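Local coordinates for Sca-family protein (Rickettsia rickettsii, PDB 4LQ8) that is a rickettsial surface cell antigen (Sca4) with a probable part in cell adhesion, represented here by its N-terminal domains, at residues 86-91 with 132-137; 224-229 with 257-262; 282-287 with 309-314. One frame throughout, in Å; residues are numbered along the deposited sequence.

In the fold
From the N terminus, interaction 1 comes first: it joins the end of helix 64-90 to the start of helix 135-155 and closes a loop of 40 intervening residues, mostly helical. Interaction 2 closes a shorter excursion through strand 236-245, setting the loop 224-229 over strand 258-265. Interaction 3 closes the last, mostly strand, loop and seats helix 308-320 on strand 282-285. The three follow in series, neither nested nor crossed. Interaction 1 lies in the helical part, its centre about 30 Å and about 25 Å from those of interactions 2 and 3, and touches neither. The latter two reach the same mixed sheet and touch, Lys-310 of interaction 3 meeting Asp-225 and Phe-226 of interaction 2.

Interaction 1 of 3, residues 86-91 with 132-137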
loop_
_atom_site.group_PDB
_atom_site.type_symbol
_atom_site.label_atom_id
_atom_site.label_comp_id
_atom_site.label_asym_id
_atom_site.label_seq_id
_atom_site.Cartn_x
_atom_site.Cartn_y
_atom_site.Cartn_z
ATOM N N LEU A 86 -17.412 13.324 -7.325
ATOM C CA LEU A 86 -18.596 13.678 -8.133
ATOM C C LEU A 86 -19.791 14.019 -7.260
ATOM O O LEU A 86 -20.523 14.953 -7.590
ATOM C CB LEU A 86 -18.958 12.597 -9.164
ATOM C CG LEU A 86 -17.917 12.370 -10.304
ATOM C CD1 LEU A 86 -18.337 11.184 -11.174
ATOM C CD2 LEU A 86 -17.730 13.618 -11.181
ATOM N N LYS A 87 -19.981 13.290 -6.137
ATOM C CA LYS A 87 -21.075 13.599 -5.205
ATOM C C LYS A 87 -20.801 14.948 -4.528
ATOM O O LYS A 87 -21.713 15.758 -4.418
ATOM C CB LYS A 87 -21.239 12.499 -4.134
ATOM C CG LYS A 87 -21.881 11.215 -4.656
ATOM C CD LYS A 87 -22.010 10.187 -3.543
ATOM C CE LYS A 87 -20.793 9.308 -3.407
ATOM N NZ LYS A 87 -20.978 8.302 -2.337
ATOM N N ASP A 88 -19.555 15.179 -4.068
ATOM C CA ASP A 88 -19.162 16.427 -3.410
ATOM C C ASP A 88 -19.392 17.652 -4.303
ATOM O O ASP A 88 -19.794 18.696 -3.793
ATOM C CB ASP A 88 -17.697 16.373 -2.956
ATOM C CG ASP A 88 -17.393 15.443 -1.790
ATOM O OD1 ASP A 88 -18.345 14.839 -1.242
ATOM O OD2 ASP A 88 -16.212 15.371 -1.382
ATOM N N LEU A 89 -19.192 17.506 -5.622
ATOM C CA LEU A 89 -19.384 18.566 -6.620
ATOM C C LEU A 89 -20.828 19.089 -6.642
ATOM O O LEU A 89 -21.046 20.268 -6.936
ATOM C CB LEU A 89 -18.958 18.108 -8.037
ATOM C CG LEU A 89 -17.467 17.893 -8.307
ATOM C CD1 LEU A 89 -17.260 17.430 -9.737
ATOM C CD2 LEU A 89 -16.630 19.157 -8.015
ATOM N N ALA A 90 -21.803 18.235 -6.279
ATOM C CA ALA A 90 -23.222 18.626 -6.192
ATOM C C ALA A 90 -23.464 19.599 -5.026
ATOM O O ALA A 90 -24.349 20.439 -5.118
ATOM C CB ALA A 90 -24.096 17.399 -6.041
ATOM N N ALA A 91 -22.642 19.526 -3.967
ATOM C CA ALA A 91 -22.725 20.399 -2.787
ATOM C C ALA A 91 -21.916 21.705 -2.925
ATOM O O ALA A 91 -21.858 22.491 -1.969
ATOM C CB ALA A 91 -22.277 19.633 -1.549
ATOM N N LEU A 132 -11.632 12.361 0.626
ATOM C CA LEU A 132 -10.922 11.409 1.495
ATOM C C LEU A 132 -11.265 11.518 2.987
ATOM O O LEU A 132 -11.076 10.550 3.718
ATOM C CB LEU A 132 -9.392 11.492 1.293
ATOM C CG LEU A 132 -8.820 10.833 0.026
ATOM C CD1 LEU A 132 -7.336 11.124 -0.106
ATOM C CD2 LEU A 132 -9.098 9.322 -0.025
ATOM N N GLU A 133 -11.782 12.668 3.433
ATOM C CA GLU A 133 -12.192 12.863 4.823
ATOM C C GLU A 133 -13.649 12.432 5.065
ATOM O O GLU A 133 -14.129 12.545 6.188
ATOM C CB GLU A 133 -11.919 14.318 5.290
ATOM C CG GLU A 133 -12.826 15.354 4.647
ATOM C CD GLU A 133 -12.459 16.817 4.814
ATOM O OE1 GLU A 133 -11.251 17.126 4.948
ATOM O OE2 GLU A 133 -13.382 17.661 4.745
ATOM N N LYS A 134 -14.357 11.929 4.030
ATOM C CA LYS A 134 -15.737 11.486 4.207
ATOM C C LYS A 134 -15.749 10.062 4.780
ATOM O O LYS A 134 -15.180 9.151 4.159
ATOM C CB LYS A 134 -16.575 11.569 2.907
ATOM C CG LYS A 134 -16.608 12.939 2.214
ATOM C CD LYS A 134 -17.568 13.923 2.877
ATOM C CE LYS A 134 -17.830 15.180 2.063
ATOM N NZ LYS A 134 -16.585 15.759 1.467
ATOM N N PRO A 135 -16.373 9.869 5.976
ATOM C CA PRO A 135 -16.471 8.505 6.548
ATOM C C PRO A 135 -17.203 7.520 5.631
ATOM O O PRO A 135 -16.844 6.344 5.627
ATOM C CB PRO A 135 -17.235 8.707 7.870
ATOM C CG PRO A 135 -17.211 10.184 8.131
ATOM C CD PRO A 135 -17.104 10.860 6.801
ATOM N N GLU A 136 -18.194 7.987 4.840
ATOM C CA GLU A 136 -18.917 7.104 3.902
ATOM C C GLU A 136 -17.979 6.529 2.829
ATOM O O GLU A 136 -18.104 5.352 2.503
ATOM C CB GLU A 136 -20.191 7.738 3.291
ATOM C CG GLU A 136 -19.983 9.064 2.570
ATOM C CD GLU A 136 -20.172 10.323 3.401
ATOM O OE1 GLU A 136 -19.599 10.414 4.514
ATOM O OE2 GLU A 136 -20.875 11.240 2.913
ATOM N N LEU A 137 -16.999 7.339 2.340
ATOM C CA LEU A 137 -16.001 6.855 1.400
ATOM C C LEU A 137 -15.071 5.878 2.118
ATOM O O LEU A 137 -14.849 4.790 1.600
ATOM C CB LEU A 137 -15.188 8.008 0.761
ATOM C CG LEU A 137 -13.985 7.595 -0.103
ATOM C CD1 LEU A 137 -14.394 6.617 -1.215
ATOM C CD2 LEU A 137 -13.273 8.801 -0.665
#
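Asp-88 and Lys-134 reach toward each other from opposite directions and meet in a salt bridge, the one direct link between 86-91 and 132-137. Lys-134 NZ donates to Asp-88 OD2 at 2.9 Å, but it does not lie in the plane of the carboxylate: the ammonium sits above it, about 45° out. Asp-88 OD1 is farther from Lys-134 NZ, at 3.4 Å, and is equally near the methylene Lys-134 CE. The lysine chain is not extended. Bends at chi2 (-79°) and chi4 (-44°) fold it so that its end turns to the aspartate.

The backbones stay well apart, with the CA atoms of Asp-88 and Lys-134 separated by 9.7 Å; the lysine chain spans most of the gap, the short aspartate meeting it. Asp-88 lies in the last turn of helix 64-90, while Lys-134 is the N-cap of helix 135-155, immediately ahead of Pro-135 in the first turn. The bridge therefore ties the end of one helix to the beginning of another in the helical part of these N-terminal domains. Each charged group has a second partner. Gln-84, one turn earlier on helix 64-90, gives its NE2 to Asp-88 OD1, and the backbone O of Lys-130 in helix 125-132 accepts a further bond from Lys-134 NZ. An acidic group so near the carboxyl end of its helix would probably be disfavoured by the helix dipole, which the lysine may offset. The side chain of Lys-134 also touches Gln-84, which thus lies against both partners of the bridge.

Interaction 2 of 3, residues 224-229 with 257-262; sequences IDFPIK and VYFTAH
Phe-226 and Phe-259 carry this contact, their side chains running past one another from opposing segments. The rings meet obliquely, with planes 56° apart and centroids separated by 5.2 Å. The relation is unequal: Phe-259 CE2 lies over the outer part of one face of the Phe-226 ring, 3.8 Å above the plane, whereas Phe-226 CZ comes to the edge of the Phe-259 ring. The closest approach is Phe-226 CZ to Phe-259 CD2, 3.6 Å. Phe-259 reaches across because its CG stands anti to the backbone N (chi1 178°), carrying the ring away from the strand toward the loop.

The other face of Phe-226 is covered from within its own segment by Ile-224 CG2, set over the ring centre, so that the phenyl is sandwiched between an aliphatic branch and a second aromatic ring. Ala-261 adds a looser apolar touch, its CB 4.4 Å from Phe-226 CD1. All three residues that meet across the segments are buried and no hydrogen bond joins them.

The aromatic pair thus belongs to the hydrophobic core that lies over the mixed sheet. Phe-226 plugs the loop between strands 215-224 and 236-245 into it, touching Leu-239 of strand 236-245 and Met-314 of helix 308-320, while Phe-259 projects from strand 258-265, paired antiparallel with strand 236-245.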
loop_
_atom_site.group_PDB
_atom_site.type_symbol
_atom_site.label_atom_id
_atom_site.label_comp_id
_atom_site.label_asym_id
_atom_site.label_seq_id
_atom_site.Cartn_x
_atom_site.Cartn_y
_atom_site.Cartn_z
ATOM N N ILE A 224 10.171 -2.253 7.126
ATOM C CA ILE A 224 10.947 -3.122 6.243
ATOM C C ILE A 224 11.714 -2.271 5.241
ATOM O O ILE A 224 11.162 -1.328 4.670
ATOM C CB ILE A 224 10.075 -4.238 5.613
ATOM C CG1 ILE A 224 9.577 -5.193 6.718
ATOM C CG2 ILE A 224 10.849 -4.990 4.508
ATOM C CD1 ILE A 224 8.336 -5.995 6.372
ATOM N N ASP A 225 12.997 -2.582 5.058
ATOM C CA ASP A 225 13.831 -1.834 4.136
ATOM C C ASP A 225 13.638 -2.340 2.693
ATOM O O ASP A 225 14.514 -2.976 2.131
ATOM C CB ASP A 225 15.298 -1.880 4.595
ATOM C CG ASP A 225 16.202 -0.849 3.940
ATOM O OD1 ASP A 225 15.674 0.144 3.386
ATOM O OD2 ASP A 225 17.438 -1.009 4.020
ATOM N N PHE A 226 12.474 -2.067 2.102
ATOM C CA PHE A 226 12.149 -2.535 0.746
ATOM C C PHE A 226 13.164 -2.041 -0.285
ATOM O O PHE A 226 13.482 -0.852 -0.274
ATOM C CB PHE A 226 10.732 -2.118 0.335
ATOM C CG PHE A 226 9.618 -2.657 1.199
ATOM C CD1 PHE A 226 9.083 -3.929 0.967
ATOM C CD2 PHE A 226 9.079 -1.886 2.225
ATOM C CE1 PHE A 226 8.048 -4.425 1.768
ATOM C CE2 PHE A 226 8.056 -2.385 3.029
ATOM C CZ PHE A 226 7.533 -3.642 2.783
ATOM N N PRO A 227 13.715 -2.928 -1.153
ATOM C CA PRO A 227 14.686 -2.445 -2.148
ATOM C C PRO A 227 14.001 -1.596 -3.224
ATOM O O PRO A 227 12.814 -1.781 -3.492
ATOM C CB PRO A 227 15.302 -3.741 -2.709
ATOM C CG PRO A 227 14.256 -4.772 -2.513
ATOM C CD PRO A 227 13.445 -4.376 -1.310
ATOM N N ILE A 228 14.718 -0.600 -3.748
ATOM C CA ILE A 228 14.214 0.287 -4.810
ATOM C C ILE A 228 14.699 -0.289 -6.116
ATOM O O ILE A 228 13.888 -0.630 -6.970
ATOM C CB ILE A 228 14.650 1.778 -4.610
ATOM C CG1 ILE A 228 14.260 2.315 -3.206
ATOM C CG2 ILE A 228 14.126 2.688 -5.728
ATOM C CD1 ILE A 228 12.765 2.194 -2.839
ATOM N N LYS A 229 16.013 -0.466 -6.235
ATOM C CA LYS A 229 16.667 -1.040 -7.401
ATOM C C LYS A 229 17.444 -2.284 -6.977
ATOM O O LYS A 229 18.158 -2.270 -5.975
ATOM C CB LYS A 229 17.557 -0.001 -8.101
ATOM C CG LYS A 229 16.703 1.027 -8.853
ATOM C CD LYS A 229 17.515 1.960 -9.727
ATOM C CE LYS A 229 16.644 3.012 -10.373
ATOM N NZ LYS A 229 16.247 4.063 -9.397
ATOM N N VAL A 257 -5.210 -6.072 6.565
ATOM C CA VAL A 257 -4.868 -5.259 5.391
ATOM C C VAL A 257 -3.355 -5.301 5.272
ATOM O O VAL A 257 -2.686 -5.695 6.225
ATOM C CB VAL A 257 -5.460 -3.844 5.376
ATOM C CG1 VAL A 257 -6.950 -3.902 5.052
ATOM C CG2 VAL A 257 -5.183 -3.107 6.683
ATOM N N TYR A 258 -2.821 -4.955 4.106
ATOM C CA TYR A 258 -1.406 -5.122 3.788
ATOM C C TYR A 258 -0.793 -3.963 3.030
ATOM O O TYR A 258 -1.487 -3.183 2.377
ATOM C CB TYR A 258 -1.265 -6.371 2.868
ATOM C CG TYR A 258 -1.793 -7.660 3.468
ATOM C CD1 TYR A 258 -3.152 -7.965 3.436
ATOM C CD2 TYR A 258 -0.936 -8.582 4.055
ATOM C CE1 TYR A 258 -3.655 -9.107 4.061
ATOM C CE2 TYR A 258 -1.421 -9.754 4.641
ATOM C CZ TYR A 258 -2.783 -10.003 4.652
ATOM O OH TYR A 258 -3.274 -11.146 5.207
ATOM N N PHE A 259 0.541 -3.885 3.111
ATOM C CA PHE A 259 1.345 -3.036 2.269
ATOM C C PHE A 259 1.932 -4.029 1.264
ATOM O O PHE A 259 2.517 -5.029 1.681
ATOM C CB PHE A 259 2.455 -2.299 3.031
ATOM C CG PHE A 259 3.285 -1.466 2.078
ATOM C CD1 PHE A 259 2.794 -0.268 1.563
ATOM C CD2 PHE A 259 4.547 -1.897 1.666
ATOM C CE1 PHE A 259 3.544 0.475 0.642
ATOM C CE2 PHE A 259 5.301 -1.141 0.756
ATOM C CZ PHE A 259 4.791 0.034 0.250
ATOM N N THR A 260 1.702 -3.818 -0.041
ATOM C CA THR A 260 2.220 -4.740 -1.044
ATOM C C THR A 260 3.226 -4.039 -1.931
ATOM O O THR A 260 3.148 -2.831 -2.087
ATOM C CB THR A 260 1.091 -5.468 -1.833
ATOM O OG1 THR A 260 0.517 -4.573 -2.782
ATOM C CG2 THR A 260 -0.007 -6.089 -0.914
ATOM N N ALA A 261 4.179 -4.806 -2.499
ATOM C CA ALA A 261 5.216 -4.306 -3.386
ATOM C C ALA A 261 5.412 -5.337 -4.496
ATOM O O ALA A 261 5.487 -6.545 -4.232
ATOM C CB ALA A 261 6.512 -4.057 -2.605
ATOM N N HIS A 262 5.420 -4.852 -5.746
ATOM C CA HIS A 262 5.422 -5.665 -6.961
ATOM C C HIS A 262 6.604 -5.390 -7.841
ATOM O O HIS A 262 6.746 -4.304 -8.385
ATOM C CB HIS A 262 4.071 -5.452 -7.683
ATOM C CG HIS A 262 2.936 -5.634 -6.730
ATOM N ND1 HIS A 262 2.527 -6.902 -6.328
ATOM C CD2 HIS A 262 2.253 -4.705 -6.014
ATOM C CE1 HIS A 262 1.582 -6.706 -5.424
ATOM N NE2 HIS A 262 1.383 -5.396 -5.207
#

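Interaction 3 of 3, residues 282-287 with 309-314; sequences LKFAGT and GKYKEM
The packing of helix 308-320 against the mixed sheet rests here on Tyr-311, which meets Leu-282 and Phe-284 of strand 282-285. Leu-282 and Phe-284, two residues apart on the strand, both point toward the helix, and the tyrosine ring touches the two of them.

Leu-282 comes from the opposite direction and lays one methyl, CD2, over a face of the ring. This Leu-282 CD2 is 3.9 Å from the centroid of the Tyr-311 ring and 22° off the ring normal, which makes a CH-pi contact. The methyl is displaced from the centre, and its nearest ring atom is Tyr-311 CE1, 3.6 Å from Leu-282 CD2. Phe-284 arrives differently, its side chain crossing that of Tyr-311 at about a right angle. The two rings are oblique, with planes at 50° and centroids 5.4 Å apart. The leading atom is Phe-284 CZ, 3.6 Å from Tyr-311 CD2, and it also rests against Tyr-311 CB at 3.7 Å, touching the root of the side chain as well as the ring. A chi1 of 179° turns the phenol of Tyr-311 away from its own backbone N and out toward the strand.

A hydrogen bond from Tyr-311 OH to the backbone O of Asp-327 holds the hydroxyl end, while Leu-282 covers one face and Phe-284 packs obliquely near CB, CG and CD2. The carboxylate of Asp-327 in turn pairs with Lys-312 NZ. Ser-329 of strand 329-332, which runs parallel to 282-285, and Ile-276 of strand 271-277 also touch Tyr-311, so that the aromatic side chain bridges several strands. This is the usual packing of a helix on the face of a beta-sheet, with apolar side chains between the two layers.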
loop_
_atom_site.group_PDB
_atom_site.type_symbol
_atom_site.label_atom_id
_atom_site.label_comp_id
_atom_site.label_asym_id
_atom_site.label_seq_id
_atom_site.Cartn_x
_atom_site.Cartn_y
_atom_site.Cartn_z
ATOM N N LEU A 282 -3.536 6.847 3.194
ATOM C CA LEU A 282 -2.433 6.416 4.053
ATOM C C LEU A 282 -1.984 7.594 4.953
ATOM O O LEU A 282 -1.863 8.714 4.470
ATOM C CB LEU A 282 -1.265 5.943 3.158
ATOM C CG LEU A 282 -0.102 5.228 3.837
ATOM C CD1 LEU A 282 -0.568 3.946 4.542
ATOM C CD2 LEU A 282 0.955 4.872 2.829
ATOM N N LYS A 283 -1.778 7.353 6.245
ATOM C CA LYS A 283 -1.280 8.416 7.131
ATOM C C LYS A 283 0.177 8.107 7.510
ATOM O O LYS A 283 0.596 6.957 7.444
ATOM C CB LYS A 283 -2.133 8.559 8.425
ATOM C CG LYS A 283 -3.658 8.668 8.251
ATOM C CD LYS A 283 -4.049 9.922 7.518
ATOM C CE LYS A 283 -5.497 10.277 7.700
ATOM N NZ LYS A 283 -5.757 11.612 7.105
ATOM N N PHE A 284 0.903 9.120 7.972
ATOM C CA PHE A 284 2.261 9.000 8.479
ATOM C C PHE A 284 2.283 9.619 9.850
ATOM O O PHE A 284 1.708 10.700 10.066
ATOM C CB PHE A 284 3.310 9.642 7.536
ATOM C CG PHE A 284 3.476 8.789 6.295
ATOM C CD1 PHE A 284 4.219 7.612 6.333
ATOM C CD2 PHE A 284 2.823 9.120 5.113
ATOM C CE1 PHE A 284 4.318 6.787 5.204
ATOM C CE2 PHE A 284 2.948 8.311 3.977
ATOM C CZ PHE A 284 3.681 7.145 4.037
ATOM N N ALA A 285 2.906 8.901 10.793
ATOM C CA ALA A 285 3.016 9.306 12.182
ATOM C C ALA A 285 4.172 10.319 12.313
ATOM O O ALA A 285 5.272 9.962 12.705
ATOM C CB ALA A 285 3.240 8.071 13.054
ATOM N N GLY A 286 3.911 11.571 11.964
ATOM C CA GLY A 286 4.932 12.626 11.987
ATOM C C GLY A 286 5.231 13.088 10.566
ATOM O O GLY A 286 4.642 12.574 9.607
ATOM N N THR A 287 6.135 14.048 10.420
ATOM C CA THR A 287 6.515 14.766 9.184
ATOM C C THR A 287 7.843 14.303 8.569
ATOM O O THR A 287 8.066 14.508 7.372
ATOM C CB THR A 287 6.607 16.296 9.490
ATOM O OG1 THR A 287 5.492 16.690 10.283
ATOM C CG2 THR A 287 6.649 17.155 8.233
ATOM N N GLY A 309 9.866 8.171 4.197
ATOM C CA GLY A 309 11.005 8.271 3.294
ATOM C C GLY A 309 11.028 7.092 2.341
ATOM O O GLY A 309 11.182 7.275 1.143
ATOM N N LYS A 310 10.815 5.875 2.854
ATOM C CA LYS A 310 10.785 4.686 1.996
ATOM C C LYS A 310 9.573 4.737 1.018
ATOM O O LYS A 310 9.724 4.466 -0.174
ATOM C CB LYS A 310 10.771 3.399 2.847
ATOM C CG LYS A 310 10.729 2.100 2.029
ATOM C CD LYS A 310 11.909 1.942 1.079
ATOM C CE LYS A 310 13.233 1.792 1.813
ATOM N NZ LYS A 310 14.320 1.523 0.840
ATOM N N TYR A 311 8.411 5.134 1.528
ATOM C CA TYR A 311 7.196 5.243 0.731
ATOM C C TYR A 311 7.388 6.219 -0.432
ATOM O O TYR A 311 7.050 5.871 -1.561
ATOM C CB TYR A 311 6.023 5.683 1.606
ATOM C CG TYR A 311 4.736 5.828 0.826
ATOM C CD1 TYR A 311 4.008 4.707 0.427
ATOM C CD2 TYR A 311 4.233 7.088 0.494
ATOM C CE1 TYR A 311 2.809 4.835 -0.273
ATOM C CE2 TYR A 311 3.027 7.223 -0.194
ATOM C CZ TYR A 311 2.327 6.093 -0.583
ATOM O OH TYR A 311 1.149 6.200 -1.268
ATOM N N LYS A 312 7.962 7.420 -0.164
ATOM C CA LYS A 312 8.260 8.410 -1.207
ATOM C C LYS A 312 9.263 7.871 -2.245
ATOM O O LYS A 312 9.069 8.096 -3.430
ATOM C CB LYS A 312 8.761 9.747 -0.596
ATOM C CG LYS A 312 7.743 10.431 0.354
ATOM C CD LYS A 312 6.390 10.837 -0.281
ATOM C CE LYS A 312 5.341 11.236 0.766
ATOM N NZ LYS A 312 4.162 11.931 0.169
ATOM N N GLU A 313 10.308 7.151 -1.816
ATOM C CA GLU A 313 11.287 6.543 -2.738
ATOM C C GLU A 313 10.607 5.494 -3.640
ATOM O O GLU A 313 10.890 5.441 -4.841
ATOM C CB GLU A 313 12.393 5.821 -1.968
ATOM C CG GLU A 313 13.582 6.659 -1.567
ATOM C CD GLU A 313 14.533 5.936 -0.624
ATOM O OE1 GLU A 313 14.597 4.683 -0.667
ATOM O OE2 GLU A 313 15.203 6.629 0.178
ATOM N N MET A 314 9.731 4.644 -3.043
ATOM C CA MET A 314 8.990 3.602 -3.770
ATOM C C MET A 314 7.989 4.240 -4.704
ATOM O O MET A 314 7.905 3.829 -5.853
ATOM C CB MET A 314 8.307 2.618 -2.801
ATOM C CG MET A 314 9.293 1.788 -2.022
ATOM S SD MET A 314 8.487 0.681 -0.856
ATOM C CE MET A 314 8.262 -0.783 -1.912
#